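Local structure of oligopeptide-binding protein AppA (Bacillus subtilis, 1XOC) at residues L56-E61 with D509-E514; E61-K66 with Y504-D509; F105-P110 with T156-K161; D114-R119 with P168-E173. The protein binds oligopeptides, here captured with a nonapeptide, and delivers them to an ABC permease whose peptide uptake can support sporulation and competence. All blocks are in the same frame, centred on the assembly; numbering follows the deposited sequence.

Contact 1. Residues L56-E61 with D509-E514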
# COMPACT_ATOMS: atom_id res chain seq x y z
N LEU A 56 -3.31 -18.31 -2.09
CA LEU A 56 -2.53 -19.48 -2.38
C LEU A 56 -1.23 -19.50 -1.57
O LEU A 56 -0.75 -20.55 -1.12
CB LEU A 56 -2.23 -19.57 -3.88
CG LEU A 56 -3.46 -19.98 -4.70
CD1 LEU A 56 -3.18 -19.86 -6.20
CD2 LEU A 56 -4.02 -21.35 -4.31
N THR A 57 -0.60 -18.33 -1.41
CA THR A 57 0.64 -18.19 -0.64
C THR A 57 0.51 -17.04 0.34
O THR A 57 -0.45 -16.26 0.26
CB THR A 57 1.85 -17.90 -1.52
OG1 THR A 57 1.59 -16.70 -2.26
CG2 THR A 57 2.16 -19.07 -2.46
N LYS A 58 1.49 -16.87 1.20
CA LYS A 58 1.53 -15.83 2.21
C LYS A 58 2.98 -15.48 2.45
O LYS A 58 3.82 -16.37 2.58
CB LYS A 58 0.89 -16.36 3.50
CG LYS A 58 0.85 -15.44 4.66
CD LYS A 58 0.31 -16.19 5.91
CE LYS A 58 -1.19 -16.15 6.04
NZ LYS A 58 -1.67 -16.97 7.22
N THR A 59 3.30 -14.20 2.48
CA THR A 59 4.65 -13.75 2.74
C THR A 59 4.78 -13.49 4.23
O THR A 59 3.98 -12.73 4.83
CB THR A 59 5.04 -12.54 1.87
OG1 THR A 59 5.08 -12.96 0.49
CG2 THR A 59 6.36 -11.97 2.24
N ASP A 60 5.75 -14.16 4.85
CA ASP A 60 5.87 -14.13 6.29
C ASP A 60 6.66 -12.91 6.79
O ASP A 60 7.04 -12.03 6.00
CB ASP A 60 6.41 -15.46 6.82
CG ASP A 60 7.86 -15.64 6.57
OD1 ASP A 60 8.52 -14.69 6.11
OD2 ASP A 60 8.39 -16.76 6.87
N GLU A 61 6.82 -12.84 8.11
CA GLU A 61 7.46 -11.67 8.73
C GLU A 61 8.93 -11.46 8.36
O GLU A 61 9.47 -10.37 8.55
CB GLU A 61 7.29 -11.70 10.25
CG GLU A 61 8.13 -12.71 10.98
CD GLU A 61 7.61 -14.15 10.91
OE1 GLU A 61 8.26 -15.01 11.54
OE2 GLU A 61 6.57 -14.44 10.27
N ASP A 509 -0.15 -5.29 9.29
CA ASP A 509 -0.26 -4.97 10.72
C ASP A 509 -0.95 -6.05 11.52
O ASP A 509 -0.65 -6.26 12.68
CB ASP A 509 -1.00 -3.63 10.95
CG ASP A 509 -0.14 -2.44 10.67
OD1 ASP A 509 1.05 -2.63 10.26
OD2 ASP A 509 -0.63 -1.31 10.88
N LEU A 510 -1.88 -6.72 10.86
CA LEU A 510 -2.68 -7.78 11.49
C LEU A 510 -2.24 -9.15 10.99
O LEU A 510 -3.01 -10.10 11.02
CB LEU A 510 -4.16 -7.54 11.23
CG LEU A 510 -4.68 -6.14 11.62
CD1 LEU A 510 -6.17 -5.95 11.35
CD2 LEU A 510 -4.38 -5.85 13.10
N TYR A 511 -0.97 -9.29 10.63
CA TYR A 511 -0.47 -10.56 10.16
C TYR A 511 -0.77 -11.68 11.15
O TYR A 511 -0.41 -11.59 12.30
CB TYR A 511 1.04 -10.50 9.92
CG TYR A 511 1.68 -11.82 9.47
CD1 TYR A 511 1.42 -12.34 8.21
CD2 TYR A 511 2.51 -12.53 10.31
CE1 TYR A 511 2.02 -13.55 7.79
CE2 TYR A 511 3.07 -13.72 9.90
CZ TYR A 511 2.80 -14.22 8.64
OH TYR A 511 3.33 -15.41 8.21
N ASN A 512 -1.39 -12.75 10.66
CA ASN A 512 -1.64 -13.97 11.46
C ASN A 512 -2.40 -13.71 12.77
O ASN A 512 -2.23 -14.41 13.77
CB ASN A 512 -0.37 -14.76 11.67
CG ASN A 512 -0.11 -15.75 10.56
OD1 ASN A 512 -0.75 -15.70 9.49
ND2 ASN A 512 0.84 -16.63 10.78
N ILE A 513 -3.29 -12.73 12.71
CA ILE A 513 -4.19 -12.37 13.82
C ILE A 513 -4.99 -13.58 14.33
O ILE A 513 -5.31 -13.65 15.53
CB ILE A 513 -5.10 -11.15 13.46
CG1 ILE A 513 -5.94 -10.74 14.68
CG2 ILE A 513 -5.93 -11.38 12.19
CD1 ILE A 513 -6.51 -9.36 14.55
N GLU A 514 -5.25 -14.55 13.45
CA GLU A 514 -5.90 -15.81 13.88
C GLU A 514 -5.09 -16.63 14.87
O GLU A 514 -5.62 -17.55 15.49
CB GLU A 514 -6.27 -16.66 12.66
CG GLU A 514 -5.11 -17.02 11.75
CD GLU A 514 -4.78 -15.99 10.64
OE1 GLU A 514 -5.06 -14.75 10.73
OE2 GLU A 514 -4.20 -16.45 9.64
O HOH W 1 -3.85 -18.71 8.33
O HOH W 2 -3.79 -15.01 7.48
O HOH W 3 4.84 -16.76 9.87
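Lys58 and Tyr511 carry a partly buried, largely polar contact in which edge strand 57-59 of an antiparallel sheet meets the loop between strands 499-500 and 517-518, near the C-terminal end of the chain. With CG anti to the backbone N (chi1 180°), the lysine runs toward the loop and passes the aromatic ring obliquely, CD lying 3.7 Å from Tyr511 CE1. A bend at chi3 brings the ammonium to Asn512, where NZ donates to OD1 over 2.8 Å, in the carbonyl plane. Glu514 approaches from the opposite direction, and its OE2 makes a longer salt bridge of 3.5 Å with Lys58 NZ. Two waters reinforce it, each accepting from NZ and donating to that same carboxylate oxygen. The loop here is a type II beta turn, Leu510 to Ile513, closed by Ile513 N bonding to Leu510 O. Asn512 takes its third position with left-handed backbone angles, which asparagine tolerates better than most residues, and its CG lies over one face of the Tyr511 ring, toward the rim. Cutting Lys58 back to alanine removes the ammonium, and Asn512 OD1 and the Glu514 carboxylate would probably lose the positive charge they share. The phenol suits the other end of the contact: Tyr511 OH packs 3.4 Å from Asp60 CB. A water in the ring plane, its O 2.6 Å from Tyr511 OH, donates to Glu61 OE2. Thr59 turns its side chain away from the loop, its OG1 hydrogen-bonded to Asp154, and packs on the backbone of the bound peptide.

Contact 2. Residues E61-K66 with Y504-D509; sequences EKLNVK and YHPKRD
His505 and Glu61 meet where the short connection of a beta hairpin, joining antiparallel neighbours 57-59 and 65-76, packs on the loop that follows strand 499-500. Asp60 OD1 holds the hairpin loop together by accepting from the backbone N atoms of Lys62 and Asn64, and Glu61 and Leu63 of this connection pack on residues 504-506. The imidazole lies obliquely to the hairpin backbone, with His505 CD2 3.5 Å from Glu61 N. Both ring nitrogens have work to do, which suits histidine to this place. Its ND1 accepts from Lys507 N over 3.2 Å, close to the ring plane and fairly straight (158°), while NE2 bonds to Thr59 O, a pattern consistent with a neutral ring whose proton sits on NE2. Arg508 CB lies over one face, toward the rim. With a leucine here both nitrogens are gone, and the link from Thr59 O through the ring to Lys507 N would probably be broken, disturbing the backbone at Lys507, whose NZ hydrogen-bonds the backbone of the bound peptide. Beyond the imidazole the contact turns apolar. Leu63, with CG anti to its carbonyl carbon (chi1 -52°), sends CD2 to within 4.0 Å of Pro506 CG, the two side chains crossing; the compact proline ring also brings its CD up to Glu61 O at 3.9 Å. The carbonyl oxygen of Tyr504, in turn, sits 3.2 Å from Glu61 CB.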
# COMPACT_ATOMS: atom_id res chain seq x y z
N GLU A 61 6.82 -12.84 8.11
CA GLU A 61 7.46 -11.67 8.73
C GLU A 61 8.93 -11.46 8.36
O GLU A 61 9.47 -10.37 8.55
CB GLU A 61 7.29 -11.70 10.25
CG GLU A 61 8.13 -12.71 10.98
CD GLU A 61 7.61 -14.15 10.91
OE1 GLU A 61 8.26 -15.01 11.54
OE2 GLU A 61 6.57 -14.44 10.27
N LYS A 62 9.56 -12.50 7.81
CA LYS A 62 10.92 -12.40 7.24
C LYS A 62 10.91 -12.15 5.72
O LYS A 62 11.95 -12.07 5.09
CB LYS A 62 11.73 -13.65 7.57
CG LYS A 62 11.68 -14.02 9.04
CD LYS A 62 12.85 -14.91 9.42
CE LYS A 62 14.14 -14.09 9.69
NZ LYS A 62 15.41 -14.92 9.82
N LEU A 63 9.72 -11.97 5.16
CA LEU A 63 9.50 -11.66 3.76
C LEU A 63 9.82 -12.85 2.85
O LEU A 63 10.24 -12.70 1.69
CB LEU A 63 10.21 -10.36 3.36
CG LEU A 63 9.86 -9.18 4.30
CD1 LEU A 63 10.61 -7.94 3.88
CD2 LEU A 63 8.35 -8.92 4.42
N ASN A 64 9.57 -14.05 3.39
CA ASN A 64 9.66 -15.28 2.63
C ASN A 64 8.28 -15.75 2.21
O ASN A 64 7.33 -15.63 2.98
CB ASN A 64 10.34 -16.37 3.46
CG ASN A 64 11.76 -16.02 3.82
OD1 ASN A 64 12.51 -15.54 2.98
ND2 ASN A 64 12.12 -16.22 5.07
N VAL A 65 8.17 -16.27 0.99
CA VAL A 65 6.91 -16.81 0.50
C VAL A 65 6.69 -18.21 1.07
O VAL A 65 7.57 -19.07 0.98
CB VAL A 65 6.90 -16.86 -1.03
CG1 VAL A 65 5.65 -17.50 -1.56
CG2 VAL A 65 7.07 -15.48 -1.62
N LYS A 66 5.54 -18.41 1.69
CA LYS A 66 5.12 -19.68 2.27
C LYS A 66 3.83 -20.14 1.64
O LYS A 66 3.02 -19.33 1.25
CB LYS A 66 4.88 -19.50 3.78
CG LYS A 66 6.07 -19.00 4.53
CD LYS A 66 7.21 -19.98 4.44
CE LYS A 66 8.40 -19.64 5.31
NZ LYS A 66 9.59 -20.51 5.06
N TYR A 504 5.84 -9.38 14.75
CA TYR A 504 5.87 -8.14 13.99
C TYR A 504 6.10 -8.44 12.51
O TYR A 504 7.07 -9.09 12.14
CB TYR A 504 6.95 -7.18 14.50
CG TYR A 504 7.00 -5.93 13.63
CD1 TYR A 504 6.08 -4.92 13.79
CD2 TYR A 504 7.93 -5.80 12.60
CE1 TYR A 504 6.08 -3.80 12.97
CE2 TYR A 504 7.94 -4.68 11.77
CZ TYR A 504 7.01 -3.70 11.97
OH TYR A 504 7.01 -2.59 11.16
N HIS A 505 5.20 -7.93 11.68
CA HIS A 505 5.28 -8.00 10.23
C HIS A 505 5.34 -6.57 9.68
O HIS A 505 4.47 -5.73 10.02
CB HIS A 505 4.08 -8.76 9.68
CG HIS A 505 4.22 -9.21 8.25
ND1 HIS A 505 4.26 -8.34 7.18
CD2 HIS A 505 4.29 -10.46 7.73
CE1 HIS A 505 4.37 -9.04 6.06
NE2 HIS A 505 4.41 -10.33 6.37
N PRO A 506 6.32 -6.26 8.83
CA PRO A 506 6.52 -4.86 8.42
C PRO A 506 5.51 -4.29 7.41
O PRO A 506 5.47 -3.05 7.21
CB PRO A 506 7.94 -4.87 7.86
CG PRO A 506 8.08 -6.23 7.30
CD PRO A 506 7.42 -7.12 8.31
N LYS A 507 4.70 -5.17 6.83
CA LYS A 507 3.70 -4.80 5.85
C LYS A 507 2.25 -5.04 6.30
O LYS A 507 1.36 -4.18 6.09
CB LYS A 507 3.97 -5.53 4.53
CG LYS A 507 2.97 -5.11 3.44
CD LYS A 507 3.24 -5.75 2.09
CE LYS A 507 2.10 -5.44 1.09
NZ LYS A 507 2.13 -4.04 0.64
N ARG A 508 1.99 -6.20 6.89
CA ARG A 508 0.64 -6.55 7.35
C ARG A 508 0.50 -6.37 8.87
O ARG A 508 0.98 -7.22 9.64
CB ARG A 508 0.27 -7.98 6.96
CG ARG A 508 0.02 -8.22 5.52
CD ARG A 508 -1.47 -8.19 5.18
NE ARG A 508 -2.07 -6.87 5.35
CZ ARG A 508 -1.88 -5.85 4.53
NH1 ARG A 508 -1.12 -6.00 3.45
NH2 ARG A 508 -2.45 -4.68 4.77
N ASP A 509 -0.15 -5.29 9.29
CA ASP A 509 -0.26 -4.97 10.72
C ASP A 509 -0.95 -6.05 11.52
O ASP A 509 -0.65 -6.26 12.68
CB ASP A 509 -1.00 -3.63 10.95
CG ASP A 509 -0.14 -2.44 10.67
OD1 ASP A 509 1.05 -2.63 10.26
OD2 ASP A 509 -0.63 -1.31 10.88

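Contact 3. Residues F105-P110 with T156-K161; sequences FTYSVP and TAILPK
Chi1 of -59° at Thr106 sets OG1 anti to the carbonyl carbon and CG2 anti to the backbone N, so that hydroxyl and methyl both address segment 156-161. The hydroxyl accepts from Leu159 N over 2.9 Å in a nearly straight bond (163°), and it also bonds to Asp102 O one turn back in helix 100-108. The methyl slides past that of Thr156, CG2 to CG2 3.6 Å, and abuts Ala157 O. On one flank Phe105, its CG anti to the backbone N, lays CB against Lys161 CB at 3.9 Å, and Leu159 O lies in the plane of its ring, at the edge. Lysine suits this solvent-facing spot: its methylenes pack on Phe105 while the extended chain carries the ammonium off from the ring. On the other flank Tyr107 receives Thr156 CG2 over a face, a CH-pi contact of 3.8 Å to the ring centroid, while Ile158 CD1 reaches the ring edge, 3.9 Å from CE1. The phenol hydroxyl donates to a water, at 2.7 Å, which in turn donates to Thr156 O. Helix 100-108 is thereby packed on the connection between helices 147-155 and 161-164. Threonine serves two needs at the centre: its methyl packs against Thr156 and the Ala157 carbonyl, and its buried hydroxyl, bonded to both Leu159 N and Asp102 O, joins helix and irregular connection through one polar atom.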
# COMPACT_ATOMS: atom_id res chain seq x y z
N PHE A 105 -11.66 -19.13 -11.64
CA PHE A 105 -12.54 -17.99 -11.74
C PHE A 105 -11.83 -16.71 -11.35
O PHE A 105 -11.83 -15.75 -12.10
CB PHE A 105 -13.78 -18.21 -10.87
CG PHE A 105 -14.55 -16.95 -10.59
CD1 PHE A 105 -15.15 -16.27 -11.61
CD2 PHE A 105 -14.66 -16.46 -9.33
CE1 PHE A 105 -15.84 -15.14 -11.36
CE2 PHE A 105 -15.35 -15.32 -9.09
CZ PHE A 105 -15.93 -14.66 -10.10
N THR A 106 -11.23 -16.69 -10.18
CA THR A 106 -10.69 -15.46 -9.61
C THR A 106 -9.56 -14.92 -10.47
O THR A 106 -9.57 -13.75 -10.81
CB THR A 106 -10.20 -15.68 -8.18
OG1 THR A 106 -11.28 -16.15 -7.36
CG2 THR A 106 -9.65 -14.42 -7.60
N TYR A 107 -8.62 -15.76 -10.86
CA TYR A 107 -7.49 -15.24 -11.62
C TYR A 107 -7.81 -14.97 -13.09
O TYR A 107 -7.06 -14.22 -13.75
CB TYR A 107 -6.34 -16.23 -11.58
CG TYR A 107 -5.50 -16.23 -10.32
CD1 TYR A 107 -5.91 -16.90 -9.17
CD2 TYR A 107 -4.30 -15.53 -10.27
CE1 TYR A 107 -5.11 -16.90 -8.01
CE2 TYR A 107 -3.49 -15.56 -9.12
CZ TYR A 107 -3.91 -16.23 -8.00
OH TYR A 107 -3.11 -16.19 -6.89
N SER A 108 -8.93 -15.50 -13.59
CA SER A 108 -9.38 -15.23 -14.96
C SER A 108 -10.04 -13.86 -15.11
O SER A 108 -10.06 -13.30 -16.21
CB SER A 108 -10.36 -16.31 -15.43
OG SER A 108 -9.64 -17.54 -15.59
N VAL A 109 -10.55 -13.32 -14.01
CA VAL A 109 -11.30 -12.03 -14.06
C VAL A 109 -10.41 -10.91 -14.65
O VAL A 109 -10.82 -10.24 -15.58
CB VAL A 109 -11.87 -11.64 -12.70
CG1 VAL A 109 -12.33 -10.17 -12.69
CG2 VAL A 109 -13.07 -12.56 -12.36
N PRO A 110 -9.20 -10.70 -14.10
CA PRO A 110 -8.35 -9.61 -14.68
C PRO A 110 -7.81 -9.88 -16.09
O PRO A 110 -7.19 -9.00 -16.68
CB PRO A 110 -7.21 -9.47 -13.68
CG PRO A 110 -7.21 -10.72 -12.90
CD PRO A 110 -8.57 -11.32 -12.92
N THR A 156 -3.81 -12.28 -4.24
CA THR A 156 -5.06 -12.60 -4.87
C THR A 156 -5.98 -13.43 -3.96
O THR A 156 -5.80 -14.64 -3.78
CB THR A 156 -4.87 -13.31 -6.20
OG1 THR A 156 -3.92 -12.58 -6.98
CG2 THR A 156 -6.21 -13.45 -6.99
N ALA A 157 -6.96 -12.73 -3.39
CA ALA A 157 -7.97 -13.38 -2.55
C ALA A 157 -8.87 -14.26 -3.37
O ALA A 157 -9.42 -13.79 -4.37
CB ALA A 157 -8.83 -12.33 -1.83
N ILE A 158 -9.07 -15.52 -2.94
CA ILE A 158 -9.85 -16.47 -3.70
C ILE A 158 -11.36 -16.22 -3.45
O ILE A 158 -11.87 -16.28 -2.30
CB ILE A 158 -9.42 -17.95 -3.41
CG1 ILE A 158 -7.92 -18.16 -3.69
CG2 ILE A 158 -10.25 -18.88 -4.21
CD1 ILE A 158 -7.45 -17.72 -5.03
N LEU A 159 -12.08 -15.99 -4.55
CA LEU A 159 -13.50 -15.68 -4.49
C LEU A 159 -14.37 -16.89 -4.85
O LEU A 159 -13.93 -17.76 -5.62
CB LEU A 159 -13.82 -14.54 -5.45
CG LEU A 159 -13.02 -13.24 -5.28
CD1 LEU A 159 -13.36 -12.29 -6.42
CD2 LEU A 159 -13.32 -12.58 -3.96
N PRO A 160 -15.61 -16.96 -4.33
CA PRO A 160 -16.50 -18.07 -4.61
C PRO A 160 -17.23 -17.97 -5.96
O PRO A 160 -18.13 -17.12 -6.14
CB PRO A 160 -17.49 -18.02 -3.44
CG PRO A 160 -17.51 -16.60 -3.05
CD PRO A 160 -16.16 -16.06 -3.32
N LYS A 161 -16.88 -18.85 -6.88
CA LYS A 161 -17.50 -18.88 -8.19
C LYS A 161 -19.00 -19.16 -8.08
O LYS A 161 -19.79 -18.64 -8.87
CB LYS A 161 -16.86 -19.91 -9.09
CG LYS A 161 -17.35 -19.86 -10.51
CD LYS A 161 -16.66 -20.90 -11.38
CE LYS A 161 -17.14 -20.83 -12.79
NZ LYS A 161 -16.60 -21.95 -13.66
O HOH W 4 -3.90 -16.41 -4.30

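Contact 4. Residues D114-R119 with P168-E173; sequences DYKGER and PIADLE. With ZN (zinc ion), chain L; ZN (zinc ion), chain H.
Lys116 reaches across from segment 114-119 to lie over Ala170. From CB its chain runs extended through CG to CD, which passes 4.1 Å from Ala170 O; CE then approaches the alanine methyl, and a turn at chi4 (44°) folds NZ back, 3.6 Å from Ala170 CB. There NZ donates to Asp114 O at 3.0 Å, from well above the carbonyl plane. The small alanine leaves room for this cover, while Ile169 beside it presses CG2 to within 3.8 Å of Tyr115 N. Waters carry the polar links: one accepts from Lys116 N and donates to Ile169 O, another accepts from Ala170 N and donates to Asp114 OD2. Next along the chain, Gly117 N lies over the centre of the Tyr115 ring, and a CB on this residue would run into Tyr115 OH. That hydroxyl accepts from Arg119 N and bonds to Leu38 O, which ties the Tyr115 ring to the backbone at Arg119, whose NH1 hydrogen-bonds the backbone of the bound peptide. Asp171 OD1 binds one zinc ion. Glu118 OE1 binds another at 2.2 Å, and four waters are bound to the same ion. One of them lies 3.0 Å from Lys116 O and 2.6 Å from Glu173 OE2. Glu118 and its four waters thus form a largely water-ligated zinc site between loops 114-119 and 168-173, with Glu173 in the second shell.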
# COMPACT_ATOMS: atom_id res chain seq x y z
N ASP A 114 -13.25 -7.09 -20.21
CA ASP A 114 -14.21 -6.28 -19.46
C ASP A 114 -13.75 -5.93 -18.06
O ASP A 114 -14.45 -5.24 -17.34
CB ASP A 114 -15.59 -6.97 -19.41
CG ASP A 114 -16.26 -7.06 -20.78
OD1 ASP A 114 -16.02 -6.15 -21.59
OD2 ASP A 114 -16.99 -8.04 -21.03
N TYR A 115 -12.55 -6.35 -17.67
CA TYR A 115 -12.00 -6.00 -16.37
C TYR A 115 -11.67 -4.51 -16.28
O TYR A 115 -10.88 -4.00 -17.10
CB TYR A 115 -10.74 -6.80 -16.11
CG TYR A 115 -9.99 -6.36 -14.85
CD1 TYR A 115 -10.51 -6.59 -13.57
CD2 TYR A 115 -8.73 -5.79 -14.95
CE1 TYR A 115 -9.83 -6.21 -12.44
CE2 TYR A 115 -8.02 -5.41 -13.81
CZ TYR A 115 -8.57 -5.61 -12.56
OH TYR A 115 -7.86 -5.23 -11.44
N LYS A 116 -12.27 -3.83 -15.31
CA LYS A 116 -12.12 -2.38 -15.14
C LYS A 116 -11.35 -1.94 -13.88
O LYS A 116 -11.40 -0.78 -13.50
CB LYS A 116 -13.51 -1.71 -15.18
CG LYS A 116 -14.15 -1.88 -16.53
CD LYS A 116 -15.58 -1.32 -16.64
CE LYS A 116 -16.12 -1.54 -18.05
NZ LYS A 116 -15.82 -2.93 -18.57
N GLY A 117 -10.57 -2.83 -13.29
CA GLY A 117 -9.83 -2.54 -12.08
C GLY A 117 -8.48 -1.91 -12.35
O GLY A 117 -8.07 -1.78 -13.51
N GLU A 118 -7.81 -1.51 -11.27
CA GLU A 118 -6.47 -0.91 -11.32
C GLU A 118 -5.33 -1.89 -11.07
O GLU A 118 -4.19 -1.46 -10.99
CB GLU A 118 -6.35 0.25 -10.31
CG GLU A 118 -6.93 1.59 -10.80
CD GLU A 118 -8.46 1.65 -10.78
OE1 GLU A 118 -9.05 1.43 -9.71
OE2 GLU A 118 -9.06 1.95 -11.84
N ARG A 119 -5.64 -3.19 -10.94
CA ARG A 119 -4.64 -4.20 -10.59
C ARG A 119 -4.16 -5.02 -11.77
O ARG A 119 -3.59 -6.12 -11.59
CB ARG A 119 -5.18 -5.12 -9.48
CG ARG A 119 -5.41 -4.41 -8.15
CD ARG A 119 -4.16 -3.78 -7.63
NE ARG A 119 -4.25 -3.47 -6.23
CZ ARG A 119 -3.22 -3.04 -5.52
NH1 ARG A 119 -2.02 -2.94 -6.08
NH2 ARG A 119 -3.38 -2.75 -4.25
N PRO A 168 -21.63 -10.29 -14.63
CA PRO A 168 -20.84 -9.73 -15.75
C PRO A 168 -19.58 -9.06 -15.21
O PRO A 168 -19.64 -8.31 -14.24
CB PRO A 168 -21.81 -8.71 -16.35
CG PRO A 168 -23.13 -9.31 -16.04
CD PRO A 168 -23.00 -9.75 -14.65
N ILE A 169 -18.44 -9.36 -15.79
CA ILE A 169 -17.21 -8.84 -15.23
C ILE A 169 -17.17 -7.32 -15.20
O ILE A 169 -16.67 -6.74 -14.23
CB ILE A 169 -15.97 -9.49 -15.93
CG1 ILE A 169 -15.84 -10.93 -15.43
CG2 ILE A 169 -14.69 -8.69 -15.66
CD1 ILE A 169 -14.98 -11.77 -16.28
N ALA A 170 -17.78 -6.65 -16.20
CA ALA A 170 -17.91 -5.19 -16.18
C ALA A 170 -18.57 -4.64 -14.90
O ALA A 170 -18.33 -3.50 -14.52
CB ALA A 170 -18.67 -4.71 -17.41
N ASP A 171 -19.41 -5.45 -14.26
CA ASP A 171 -20.18 -5.02 -13.10
C ASP A 171 -19.69 -5.61 -11.79
O ASP A 171 -20.36 -5.46 -10.76
CB ASP A 171 -21.65 -5.38 -13.25
CG ASP A 171 -22.27 -4.81 -14.47
OD1 ASP A 171 -21.93 -3.70 -14.92
OD2 ASP A 171 -23.11 -5.51 -15.03
N LEU A 172 -18.56 -6.32 -11.80
CA LEU A 172 -18.15 -7.02 -10.59
C LEU A 172 -17.77 -6.07 -9.44
O LEU A 172 -18.10 -6.34 -8.30
CB LEU A 172 -17.00 -7.98 -10.87
CG LEU A 172 -16.77 -9.09 -9.89
CD1 LEU A 172 -17.94 -10.02 -9.77
CD2 LEU A 172 -15.58 -9.90 -10.37
N GLU A 173 -17.12 -4.96 -9.74
CA GLU A 173 -16.66 -4.08 -8.65
C GLU A 173 -17.82 -3.49 -7.84
O GLU A 173 -17.71 -3.33 -6.61
CB GLU A 173 -15.81 -2.93 -9.21
CG GLU A 173 -15.18 -2.09 -8.11
CD GLU A 173 -14.22 -1.02 -8.63
OE1 GLU A 173 -13.74 -0.29 -7.75
OE2 GLU A 173 -13.94 -0.93 -9.85
ZN ZN L . -11.13 2.06 -9.72
ZN ZN H . -22.09 -2.22 -16.68
O HOH W 5 -18.97 -7.75 -18.67
O HOH W 6 -14.37 -5.21 -13.73
O HOH W 7 -12.02 0.47 -10.80
O HOH W 8 -11.38 2.98 -11.33
O HOH W 9 -12.02 1.27 -8.11
O HOH W 10 -10.64 3.51 -7.85

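Overall arrangement
From the N terminus, strand 57-59 and the hairpin turn after it open contacts 1 and 2, which close only when the chain returns at 504-514; contact 2 nests inside contact 1, and they share Glu61 and Asp509. Within that very long loop, helix 100-108 starts contact 3 and the following loop starts contact 4. Their partners come in the same order, 156-161 and then 168-173, so these two cross, and they touch through Val109 and Pro110. Leu56 on Tyr107 joins contact 1 to contact 3. Thus the C-terminal loop is tied to the sheet edge, while the later pair binds helix 100-108 and its sequel to the connections around helix 161-164.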